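PDB 6GFV: probable conserved lipoprotein LpqI from Mycobacterium tuberculosis H37Rv, which cleaves terminal beta-1,4-linked N-acetylglucosamine from peptidoglycan fragments, a step in the recycling of the cell wall. Local coordinates for residues Pro232-Ser237 and Lys244-Leu249; His185-Gly190 and Val206-Val211; Gly293-Leu298 and Val330-Thr335. One frame throughout, in Å; residues are numbered along the deposited sequence.

Contact 1: residues Pro232-Ser237 and Lys244-Leu249; sequences PGLTGS and KAAVNL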
ATOM      1  N   PRO A 232      17.394   2.947  13.609  1.00 17.23           N
ATOM      2  CA  PRO A 232      18.782   3.282  13.969  1.00 17.96           C
ATOM      3  C   PRO A 232      19.796   2.687  12.986  1.00 17.59           C
ATOM      4  O   PRO A 232      19.783   1.490  12.723  1.00 17.24           O
ATOM      5  CB  PRO A 232      18.936   2.680  15.374  1.00 18.85           C
ATOM      6  CG  PRO A 232      17.503   2.531  15.884  1.00 18.75           C
ATOM      7  CD  PRO A 232      16.697   2.218  14.683  1.00 17.60           C
ATOM      8  N   GLY A 233      20.638   3.542  12.416  1.00 17.74           N
ATOM      9  CA  GLY A 233      21.585   3.127  11.398  1.00 17.49           C
ATOM     10  C   GLY A 233      21.115   3.319   9.963  1.00 16.63           C
ATOM     11  O   GLY A 233      21.882   3.096   9.038  1.00 16.51           O
ATOM     12  N   LEU A 234      19.860   3.732   9.779  1.00 16.14           N
ATOM     13  CA  LEU A 234      19.288   3.919   8.445  1.00 15.41           C
ATOM     14  C   LEU A 234      18.590   5.270   8.223  1.00 15.43           C
ATOM     15  O   LEU A 234      18.878   5.945   7.245  1.00 15.37           O
ATOM     16  CB  LEU A 234      18.299   2.790   8.129  1.00 14.70           C
ATOM     17  CG  LEU A 234      17.652   2.749   6.744  1.00 14.81           C
ATOM     18  CD1 LEU A 234      18.666   2.477   5.625  1.00 13.97           C
ATOM     19  CD2 LEU A 234      16.545   1.707   6.712  1.00 13.45           C
ATOM     20  N   THR A 235      17.676   5.651   9.118  1.00 17.58           N
ATOM     21  CA  THR A 235      16.823   6.821   8.890  1.00 15.66           C
ATOM     22  C   THR A 235      16.952   7.937   9.937  1.00 16.57           C
ATOM     23  O   THR A 235      16.424   9.024   9.739  1.00 16.80           O
ATOM     24  CB  THR A 235      15.315   6.418   8.828  1.00 15.11           C
ATOM     25  OG1 THR A 235      14.836   6.151  10.147  1.00 15.51           O
ATOM     26  CG2 THR A 235      15.109   5.189   7.973  1.00 14.32           C
ATOM     27  N   GLY A 236      17.642   7.678  11.040  1.00 17.20           N
ATOM     28  CA  GLY A 236      17.755   8.661  12.101  1.00 18.19           C
ATOM     29  C   GLY A 236      16.427   8.846  12.820  1.00 18.35           C
ATOM     30  O   GLY A 236      15.816   7.879  13.260  1.00 18.08           O
ATOM     31  N   SER A 237      15.984  10.089  12.932  1.00 18.89           N
ATOM     32  CA  SER A 237      14.699  10.380  13.557  1.00 19.18           C
ATOM     33  C   SER A 237      13.557  10.568  12.542  1.00 26.81           C
ATOM     34  O   SER A 237      12.480  11.047  12.892  1.00 24.40           O
ATOM     35  CB  SER A 237      14.819  11.622  14.426  1.00 20.42           C
ATOM     36  OG  SER A 237      15.362  12.681  13.670  1.00 22.77           O
ATOM     37  N   LYS A 244      14.305   8.601   2.081  1.00 16.18           N
ATOM     38  CA  LYS A 244      14.901   8.103   0.848  1.00 15.96           C
ATOM     39  C   LYS A 244      15.928   6.999   1.092  1.00 16.84           C
ATOM     40  O   LYS A 244      16.091   6.111   0.262  1.00 15.47           O
ATOM     41  CB  LYS A 244      15.555   9.256   0.085  1.00 16.65           C
ATOM     42  CG  LYS A 244      16.009   8.909  -1.309  1.00 16.53           C
ATOM     43  CD  LYS A 244      16.433  10.152  -2.058  1.00 27.83           C
ATOM     44  CE  LYS A 244      16.557   9.868  -3.526  1.00 29.38           C
ATOM     45  NZ  LYS A 244      17.155  11.016  -4.251  1.00 32.99           N
ATOM     46  N   ALA A 245      16.629   7.061   2.219  1.00 16.31           N
ATOM     47  CA  ALA A 245      17.591   6.021   2.568  1.00 16.30           C
ATOM     48  C   ALA A 245      16.887   4.674   2.741  1.00 15.54           C
ATOM     49  O   ALA A 245      17.372   3.662   2.252  1.00 15.32           O
ATOM     50  CB  ALA A 245      18.361   6.397   3.835  1.00 16.96           C
ATOM     51  N   ALA A 246      15.735   4.664   3.412  1.00 15.24           N
ATOM     52  CA  ALA A 246      14.970   3.427   3.587  1.00 14.59           C
ATOM     53  C   ALA A 246      14.401   2.891   2.262  1.00 14.00           C
ATOM     54  O   ALA A 246      14.515   1.714   1.971  1.00 13.66           O
ATOM     55  CB  ALA A 246      13.829   3.635   4.620  1.00 14.52           C
ATOM     56  N   VAL A 247      13.781   3.742   1.460  1.00 13.94           N
ATOM     57  CA  VAL A 247      13.259   3.279   0.171  1.00 13.45           C
ATOM     58  C   VAL A 247      14.422   2.810  -0.719  1.00 13.62           C
ATOM     59  O   VAL A 247      14.332   1.761  -1.328  1.00 15.54           O
ATOM     60  CB  VAL A 247      12.437   4.360  -0.525  1.00 13.47           C
ATOM     61  CG1 VAL A 247      11.948   3.885  -1.867  1.00 13.04           C
ATOM     62  CG2 VAL A 247      11.247   4.748   0.351  1.00 13.36           C
ATOM     63  N   ASN A 248      15.534   3.545  -0.742  1.00 14.26           N
ATOM     64  CA  ASN A 248      16.704   3.110  -1.537  1.00 14.54           C
ATOM     65  C   ASN A 248      17.233   1.717  -1.147  1.00 14.40           C
ATOM     66  O   ASN A 248      17.648   0.969  -2.011  1.00 14.37           O
ATOM     67  CB  ASN A 248      17.835   4.153  -1.449  1.00 15.35           C
ATOM     68  CG  ASN A 248      17.662   5.287  -2.455  1.00 15.64           C
ATOM     69  OD1 ASN A 248      16.749   5.273  -3.256  1.00 15.28           O
ATOM     70  ND2 ASN A 248      18.531   6.271  -2.399  1.00 18.85           N
ATOM     71  N   LEU A 249      17.210   1.361   0.137  1.00 14.37           N
ATOM     72  CA  LEU A 249      17.570   0.000   0.554  1.00 14.25           C
ATOM     73  C   LEU A 249      16.665  -1.057  -0.081  1.00 13.63           C
ATOM     74  O   LEU A 249      17.127  -2.107  -0.536  1.00 13.64           O
ATOM     75  CB  LEU A 249      17.507  -0.145   2.073  1.00 14.35           C
ATOM     76  CG  LEU A 249      17.840  -1.528   2.662  1.00 14.31           C
ATOM     77  CD1 LEU A 249      19.264  -1.957   2.303  1.00 14.80           C
ATOM     78  CD2 LEU A 249      17.637  -1.551   4.182  1.00 14.45           C
TER
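Leu-234 lays its forked end over the first turn of helix 244-252, one methyl on Ala-245 and the other on Ala-246. Leu-234 CD2 sits 3.9 Å from both CA and CB of Ala-246, and Leu-234 CD2 also lies 4.3 Å from Leu-249 CD2, so the two leucines meet methyl to methyl. Leu-234 CD1 turns instead to the backbone, with Ala-245 O 3.8 Å away. Holding CG anti to the backbone N (chi1 -176°) sends the branch out from the loop to the helix. The main chain also takes part: Leu-234 O lies 3.5 Å from Ala-245 CB. The CA atoms of Thr-235 and Ala-245 are 6.4 Å apart, the nearest such pair of the two segments, which is consistent with the small side chains there. These pieces belong to the link between strand 223-230 of the TIM-type barrel and the helix that follows it: the loop doubles back so that residues just past the strand cover the helix start. Thr-235 adds a second point of support through its methyl alone, Thr-235 CG2 lying 3.9 Å from Ala-246 CB. Its hydroxyl faces its own loop, where OG1 is hydrogen-bonded to Val-231 N and Glu-238 O.

Contact 2: residues His185-Gly190 and Val206-Val211; sequences HGRGSG and VGDDLV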
ATOM      1  N   HIS A 185       7.858  -3.901  11.600  1.00 13.55           N
ATOM      2  CA  HIS A 185       7.112  -3.287  12.705  1.00 14.18           C
ATOM      3  C   HIS A 185       7.003  -4.183  13.934  1.00 14.97           C
ATOM      4  O   HIS A 185       6.573  -3.741  14.981  1.00 15.71           O
ATOM      5  CB  HIS A 185       5.683  -2.939  12.235  1.00 13.87           C
ATOM      6  CG  HIS A 185       5.055  -1.784  12.945  1.00 14.42           C
ATOM      7  ND1 HIS A 185       5.052  -1.655  14.319  1.00 15.36           N
ATOM      8  CD2 HIS A 185       4.400  -0.701  12.465  1.00 14.27           C
ATOM      9  CE1 HIS A 185       4.412  -0.549  14.651  1.00 15.78           C
ATOM     10  NE2 HIS A 185       4.004   0.047  13.543  1.00 15.12           N
ATOM     11  N   GLY A 186       7.338  -5.454  13.780  1.00 14.92           N
ATOM     12  CA  GLY A 186       7.080  -6.445  14.810  1.00 15.70           C
ATOM     13  C   GLY A 186       7.662  -6.179  16.187  1.00 19.43           C
ATOM     14  O   GLY A 186       7.036  -6.493  17.202  1.00 17.58           O
ATOM     15  N   ARG A 187       8.863  -5.608  16.236  1.00 17.99           N
ATOM     16  CA  ARG A 187       9.463  -5.270  17.522  1.00 17.94           C
ATOM     17  C   ARG A 187       9.581  -3.753  17.720  1.00 18.08           C
ATOM     18  O   ARG A 187      10.457  -3.295  18.424  1.00 18.79           O
ATOM     19  CB  ARG A 187      10.834  -5.945  17.667  1.00 18.29           C
ATOM     20  CG  ARG A 187      10.787  -7.468  17.583  1.00 33.65           C
ATOM     21  CD  ARG A 187      11.437  -7.957  16.286  1.00 37.84           C
ATOM     22  NE  ARG A 187      11.257  -9.381  15.989  1.00 38.03           N
ATOM     23  CZ  ARG A 187      11.953 -10.365  16.557  1.00 38.11           C
ATOM     24  NH1 ARG A 187      12.861 -10.094  17.485  1.00 45.84           N
ATOM     25  NH2 ARG A 187      11.736 -11.624  16.211  1.00 27.83           N
ATOM     26  N   GLY A 188       8.685  -2.984  17.107  1.00 17.49           N
ATOM     27  CA  GLY A 188       8.663  -1.540  17.272  1.00 17.71           C
ATOM     28  C   GLY A 188       8.441  -1.096  18.711  1.00 22.73           C
ATOM     29  O   GLY A 188       7.937  -1.856  19.533  1.00 21.03           O
ATOM     30  N   SER A 189       8.826   0.136  19.023  1.00 19.45           N
ATOM     31  CA  SER A 189       8.741   0.640  20.391  1.00 20.83           C
ATOM     32  C   SER A 189       7.322   1.021  20.826  1.00 25.86           C
ATOM     33  O   SER A 189       7.085   1.283  22.005  1.00 26.83           O
ATOM     34  CB  SER A 189       9.645   1.845  20.549  1.00 23.87           C
ATOM     35  OG  SER A 189       9.233   2.877  19.681  1.00 20.63           O
ATOM     36  N   GLY A 190       6.378   1.044  19.888  1.00 23.78           N
ATOM     37  CA  GLY A 190       4.997   1.381  20.219  1.00 26.47           C
ATOM     38  C   GLY A 190       4.015   1.254  19.062  1.00 25.46           C
ATOM     39  O   GLY A 190       4.182   0.409  18.184  1.00 20.25           O
ATOM     40  N   VAL A 206      18.377  -6.855   9.567  1.00 15.23           N
ATOM     41  CA  VAL A 206      18.917  -7.577   8.415  1.00 15.31           C
ATOM     42  C   VAL A 206      18.953  -9.096   8.634  1.00 15.56           C
ATOM     43  O   VAL A 206      18.753  -9.868   7.702  1.00 15.32           O
ATOM     44  CB  VAL A 206      20.344  -7.086   8.062  1.00 19.14           C
ATOM     45  CG1 VAL A 206      20.996  -8.005   7.044  1.00 19.20           C
ATOM     46  CG2 VAL A 206      20.322  -5.651   7.562  1.00 15.07           C
ATOM     47  N   GLY A 207      19.181  -9.516   9.870  1.00 16.31           N
ATOM     48  CA  GLY A 207      19.236 -10.929  10.189  1.00 16.92           C
ATOM     49  C   GLY A 207      17.931 -11.533  10.690  1.00 16.81           C
ATOM     50  O   GLY A 207      17.870 -12.715  10.984  1.00 17.37           O
ATOM     51  N   ASP A 208      16.880 -10.730  10.769  1.00 16.17           N
ATOM     52  CA  ASP A 208      15.624 -11.187  11.354  1.00 16.17           C
ATOM     53  C   ASP A 208      14.413 -10.618  10.604  1.00 15.20           C
ATOM     54  O   ASP A 208      13.866 -11.264   9.723  1.00 14.80           O
ATOM     55  CB  ASP A 208      15.576 -10.795  12.838  1.00 21.71           C
ATOM     56  CG  ASP A 208      14.488 -11.526  13.614  1.00 23.68           C
ATOM     57  OD1 ASP A 208      13.630 -12.165  12.998  1.00 25.65           O
ATOM     58  OD2 ASP A 208      14.479 -11.450  14.851  1.00 25.55           O
ATOM     59  N   ASP A 209      14.030  -9.387  10.922  1.00 14.93           N
ATOM     60  CA  ASP A 209      12.775  -8.827  10.406  1.00 14.20           C
ATOM     61  C   ASP A 209      12.738  -8.728   8.880  1.00 13.44           C
ATOM     62  O   ASP A 209      11.687  -8.840   8.289  1.00 12.96           O
ATOM     63  CB  ASP A 209      12.519  -7.446  11.021  1.00 14.20           C
ATOM     64  CG  ASP A 209      12.501  -7.481  12.547  1.00 15.08           C
ATOM     65  OD1 ASP A 209      13.504  -7.932  13.145  1.00 16.23           O
ATOM     66  OD2 ASP A 209      11.496  -7.055  13.148  1.00 15.18           O
ATOM     67  N   LEU A 210      13.904  -8.545   8.258  1.00 13.46           N
ATOM     68  CA  LEU A 210      13.989  -8.319   6.819  1.00 12.90           C
ATOM     69  C   LEU A 210      14.118  -9.603   6.006  1.00 12.97           C
ATOM     70  O   LEU A 210      13.981  -9.578   4.794  1.00 12.59           O
ATOM     71  CB  LEU A 210      15.168  -7.385   6.515  1.00 12.99           C
ATOM     72  CG  LEU A 210      14.888  -5.910   6.834  1.00 12.80           C
ATOM     73  CD1 LEU A 210      16.143  -5.014   6.819  1.00 13.10           C
ATOM     74  CD2 LEU A 210      13.829  -5.380   5.878  1.00 12.14           C
ATOM     75  N   VAL A 211      14.386 -10.722   6.674  1.00 13.56           N
ATOM     76  CA  VAL A 211      14.596 -11.999   5.986  1.00 13.82           C
ATOM     77  C   VAL A 211      13.402 -12.484   5.093  1.00 13.35           C
ATOM     78  O   VAL A 211      13.634 -12.936   3.979  1.00 13.33           O
ATOM     79  CB  VAL A 211      14.968 -13.102   7.008  1.00 14.68           C
ATOM     80  CG1 VAL A 211      14.958 -14.480   6.361  1.00 15.03           C
ATOM     81  CG2 VAL A 211      16.348 -12.797   7.627  1.00 15.29           C
TER
HETATM   82  O   HOH W   1       9.064  -7.036  11.986  1.00 11.19           O
HETATM   83  O   HOH W   2      10.815  -4.655  14.233  1.00 11.97           O
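Arg-187, Asp-208 and Asp-209 carry this contact as a salt-bridge network, the arginine reaching across to two successive carboxylates. Asp-208 sets OD2 over one face of the guanidinium, 3.1 Å from Arg-187 NH2 and 3.2 Å from Arg-187 CZ. With the carboxylate and guanidinium planes 72° apart and the oxygen well out of the guanidinium plane, the attraction is one of charge and no N-H is aimed at it. Asp-209 comes obliquely and meets the arginine nearer its backbone, at CD and NE: Asp-209 OD2 is 3.3 Å from Arg-187 CD, while the salt bridge to Arg-187 NE is long at 3.7 Å. That NE has its hydrogen bond with Val-138 O. A bend at chi2 (110°) brings the arginine round to both acids. The partners sit on two type I turns, His-185 to Gly-188 and Asp-208 to Val-211, the first in the loop after barrel strand 176-182; the same loop carries His-193, the probable proton donor/acceptor of this glycoside hydrolase family 3 enzyme. Two waters extend the grip of Asp-209 to the backbone. Each donates to OD2 of Asp-209 at 2.7 Å; one accepts from Gly-186 N and the other from Arg-187 N, tying the buried acid to consecutive amides of the turn.

Contact 3: residues Gly293-Leu298 and Val330-Thr335; sequences GADIAL and VVRVAT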
ATOM      1  N   GLY A 293      10.811   8.409  -2.809  1.00 14.43           N
ATOM      2  CA  GLY A 293      10.775   7.396  -3.841  1.00 13.91           C
ATOM      3  C   GLY A 293       9.573   6.458  -3.780  1.00 13.17           C
ATOM      4  O   GLY A 293       9.514   5.507  -4.530  1.00 17.33           O
ATOM      5  N   ALA A 294       8.626   6.717  -2.881  1.00 13.08           N
ATOM      6  CA  ALA A 294       7.353   6.003  -2.897  1.00 12.49           C
ATOM      7  C   ALA A 294       6.605   6.329  -4.186  1.00 12.36           C
ATOM      8  O   ALA A 294       6.708   7.442  -4.691  1.00 12.87           O
ATOM      9  CB  ALA A 294       6.512   6.374  -1.669  1.00 12.60           C
ATOM     10  N   ASP A 295       5.869   5.368  -4.723  1.00 11.80           N
ATOM     11  CA  ASP A 295       5.063   5.599  -5.926  1.00 11.68           C
ATOM     12  C   ASP A 295       3.610   6.030  -5.615  1.00 11.59           C
ATOM     13  O   ASP A 295       2.972   6.710  -6.411  1.00 12.83           O
ATOM     14  CB  ASP A 295       5.044   4.345  -6.804  1.00 11.22           C
ATOM     15  CG  ASP A 295       6.446   3.822  -7.129  1.00 11.37           C
ATOM     16  OD1 ASP A 295       7.189   4.545  -7.806  1.00 11.82           O
ATOM     17  OD2 ASP A 295       6.776   2.682  -6.731  1.00 11.10           O
ATOM     18  N   ILE A 296       3.098   5.589  -4.474  1.00 11.41           N
ATOM     19  CA  ILE A 296       1.727   5.877  -4.054  1.00 11.38           C
ATOM     20  C   ILE A 296       1.735   6.527  -2.688  1.00 13.56           C
ATOM     21  O   ILE A 296       2.296   5.979  -1.738  1.00 12.35           O
ATOM     22  CB  ILE A 296       0.843   4.601  -3.988  1.00 12.74           C
ATOM     23  CG1 ILE A 296       0.575   4.049  -5.383  1.00 10.47           C
ATOM     24  CG2 ILE A 296      -0.477   4.888  -3.286  1.00 10.90           C
ATOM     25  CD1 ILE A 296      -0.131   5.011  -6.264  1.00 10.68           C
ATOM     26  N   ALA A 297       1.153   7.718  -2.620  1.00 12.30           N
ATOM     27  CA  ALA A 297       0.927   8.417  -1.365  1.00 12.83           C
ATOM     28  C   ALA A 297      -0.518   8.176  -0.899  1.00 21.20           C
ATOM     29  O   ALA A 297      -1.467   8.569  -1.563  1.00 12.75           O
ATOM     30  CB  ALA A 297       1.185   9.892  -1.517  1.00 13.57           C
ATOM     31  N   LEU A 298      -0.649   7.549   0.260  1.00 12.69           N
ATOM     32  CA  LEU A 298      -1.915   7.051   0.764  1.00 14.34           C
ATOM     33  C   LEU A 298      -2.386   7.803   2.009  1.00 13.29           C
ATOM     34  O   LEU A 298      -1.602   8.026   2.929  1.00 13.68           O
ATOM     35  CB  LEU A 298      -1.775   5.566   1.086  1.00 12.02           C
ATOM     36  CG  LEU A 298      -2.943   4.848   1.753  1.00 15.77           C
ATOM     37  CD1 LEU A 298      -4.027   4.567   0.736  1.00 16.31           C
ATOM     38  CD2 LEU A 298      -2.480   3.563   2.400  1.00 16.87           C
ATOM     39  N   VAL A 330       4.870   7.116 -12.281  1.00 14.95           N
ATOM     40  CA  VAL A 330       3.693   6.951 -13.132  1.00 15.20           C
ATOM     41  C   VAL A 330       3.781   5.673 -13.968  1.00 14.96           C
ATOM     42  O   VAL A 330       2.776   4.999 -14.189  1.00 14.79           O
ATOM     43  CB  VAL A 330       3.464   8.163 -14.078  1.00 16.17           C
ATOM     44  CG1 VAL A 330       2.399   7.837 -15.125  1.00 16.47           C
ATOM     45  CG2 VAL A 330       3.052   9.395 -13.279  1.00 16.46           C
ATOM     46  N   VAL A 331       4.987   5.318 -14.396  1.00 14.99           N
ATOM     47  CA  VAL A 331       5.187   4.097 -15.175  1.00 17.89           C
ATOM     48  C   VAL A 331       4.959   2.864 -14.313  1.00 13.93           C
ATOM     49  O   VAL A 331       4.372   1.886 -14.758  1.00 13.77           O
ATOM     50  CB  VAL A 331       6.608   4.047 -15.809  1.00 15.13           C
ATOM     51  CG1 VAL A 331       6.871   2.694 -16.461  1.00 14.90           C
ATOM     52  CG2 VAL A 331       6.777   5.177 -16.818  1.00 16.11           C
ATOM     53  N   ARG A 332       5.402   2.927 -13.066  1.00 13.41           N
ATOM     54  CA  ARG A 332       5.204   1.825 -12.139  1.00 12.59           C
ATOM     55  C   ARG A 332       3.724   1.606 -11.845  1.00 12.43           C
ATOM     56  O   ARG A 332       3.269   0.475 -11.726  1.00 12.24           O
ATOM     57  CB  ARG A 332       5.969   2.077 -10.836  1.00 12.16           C
ATOM     58  CG  ARG A 332       7.448   1.857 -10.957  1.00 12.15           C
ATOM     59  CD  ARG A 332       8.085   1.678  -9.605  1.00 11.58           C
ATOM     60  NE  ARG A 332       9.540   1.693  -9.698  1.00 12.47           N
ATOM     61  CZ  ARG A 332      10.288   2.760  -9.447  1.00 12.16           C
ATOM     62  NH1 ARG A 332       9.723   3.889  -9.073  1.00 12.50           N
ATOM     63  NH2 ARG A 332      11.606   2.691  -9.547  1.00 18.32           N
ATOM     64  N   VAL A 333       2.962   2.687 -11.749  1.00 12.84           N
ATOM     65  CA  VAL A 333       1.567   2.514 -11.399  1.00 12.73           C
ATOM     66  C   VAL A 333       0.781   2.027 -12.628  1.00 13.13           C
ATOM     67  O   VAL A 333      -0.111   1.198 -12.493  1.00 12.91           O
ATOM     68  CB  VAL A 333       0.963   3.802 -10.775  1.00 21.55           C
ATOM     69  CG1 VAL A 333       1.781   4.221  -9.564  1.00 12.70           C
ATOM     70  CG2 VAL A 333       0.902   4.921 -11.752  1.00 24.45           C
ATOM     71  N   ALA A 334       1.160   2.465 -13.827  1.00 13.76           N
ATOM     72  CA  ALA A 334       0.528   1.929 -15.030  1.00 14.19           C
ATOM     73  C   ALA A 334       0.723   0.412 -15.121  1.00 13.73           C
ATOM     74  O   ALA A 334      -0.210  -0.323 -15.442  1.00 13.79           O
ATOM     75  CB  ALA A 334       1.072   2.617 -16.285  1.00 16.88           C
ATOM     76  N   THR A 335       1.938  -0.038 -14.831  1.00 13.32           N
ATOM     77  CA  THR A 335       2.305  -1.446 -14.880  1.00 12.90           C
ATOM     78  C   THR A 335       1.487  -2.221 -13.860  1.00 12.30           C
ATOM     79  O   THR A 335       0.993  -3.303 -14.140  1.00 12.23           O
ATOM     80  CB  THR A 335       3.843  -1.659 -14.597  1.00 12.57           C
ATOM     81  OG1 THR A 335       4.631  -0.956 -15.559  1.00 13.19           O
ATOM     82  CG2 THR A 335       4.211  -3.117 -14.642  1.00 15.17           C
TER
HETATM   83  O   HOH W   3      10.201   6.115  -7.553  1.00 25.17           O
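Asp-295 and Arg-332 are joined by a salt bridge in which Arg-332 NH1 donates to Asp-295 OD1 over 2.9 Å. The N-H...O angle of 146° shows a bent bond, and the acceptor lies 17° out of the guanidinium plane, at its edge; OD1 offers its syn lone pair. The carboxylate also rests beside the arginine chain, with Asp-295 OD2 3.3 Å from Arg-332 CD. Extension from CG to NE carries the guanidinium past the acid, and the two planes stand 44° apart.

Both carboxylate oxygens of the buried aspartate have further partners: OD1 accepts from Ser-329 OG, while OD2 takes the amide of Val-265 and a salt bridge from Arg-251. Arg-332 NH2 in turn pairs with Asp-262, and Arg-332 NE is also hydrogen-bonded outside the two segments. A water accepts from Arg-332 NH1 at 2.7 Å and donates to Gly-293 O at 3.2 Å. That glycine, with positive phi, is the C' residue of the Schellman motif ending helix 282-292. Next along each segment, Ile-296 CD1 meets Val-333 CG1 at 3.9 Å, an apolar touch. The segment Gly-293 to Leu-298 thus runs from the end of helix 282-292 into barrel strand 297-299, bonded through its backbone to Val-265 and Ser-267 on one neighbouring strand and Val-27 on another, while helix 323-337 packs against its entry.

Overall arrangement
Along the chain the contacts come in series: contact 2, then 1, then 3, all within the family 3 N-terminal domain and its TIM-type barrel. Contacts 1 and 2 follow adjacent parallel strands, 223-230 and 176-182; their centres are 14 Å apart and their nearest atoms about 5 Å apart, without touching. Contact 3 lies deeper and meets contact 1 directly, Val-247 CG1 packing 4.0 Å from Gly-293 O, but is 25 Å from contact 2 between centres. Contact 1 joins a loop to its following helix, contact 2 two loops, and contact 3 a helix to the entry of strand 297-299, beyond strand 265-267. Ala-246 and Asp-209 side chains lie about 11 and 10 Å from that of His-181, a probable substrate-binding residue.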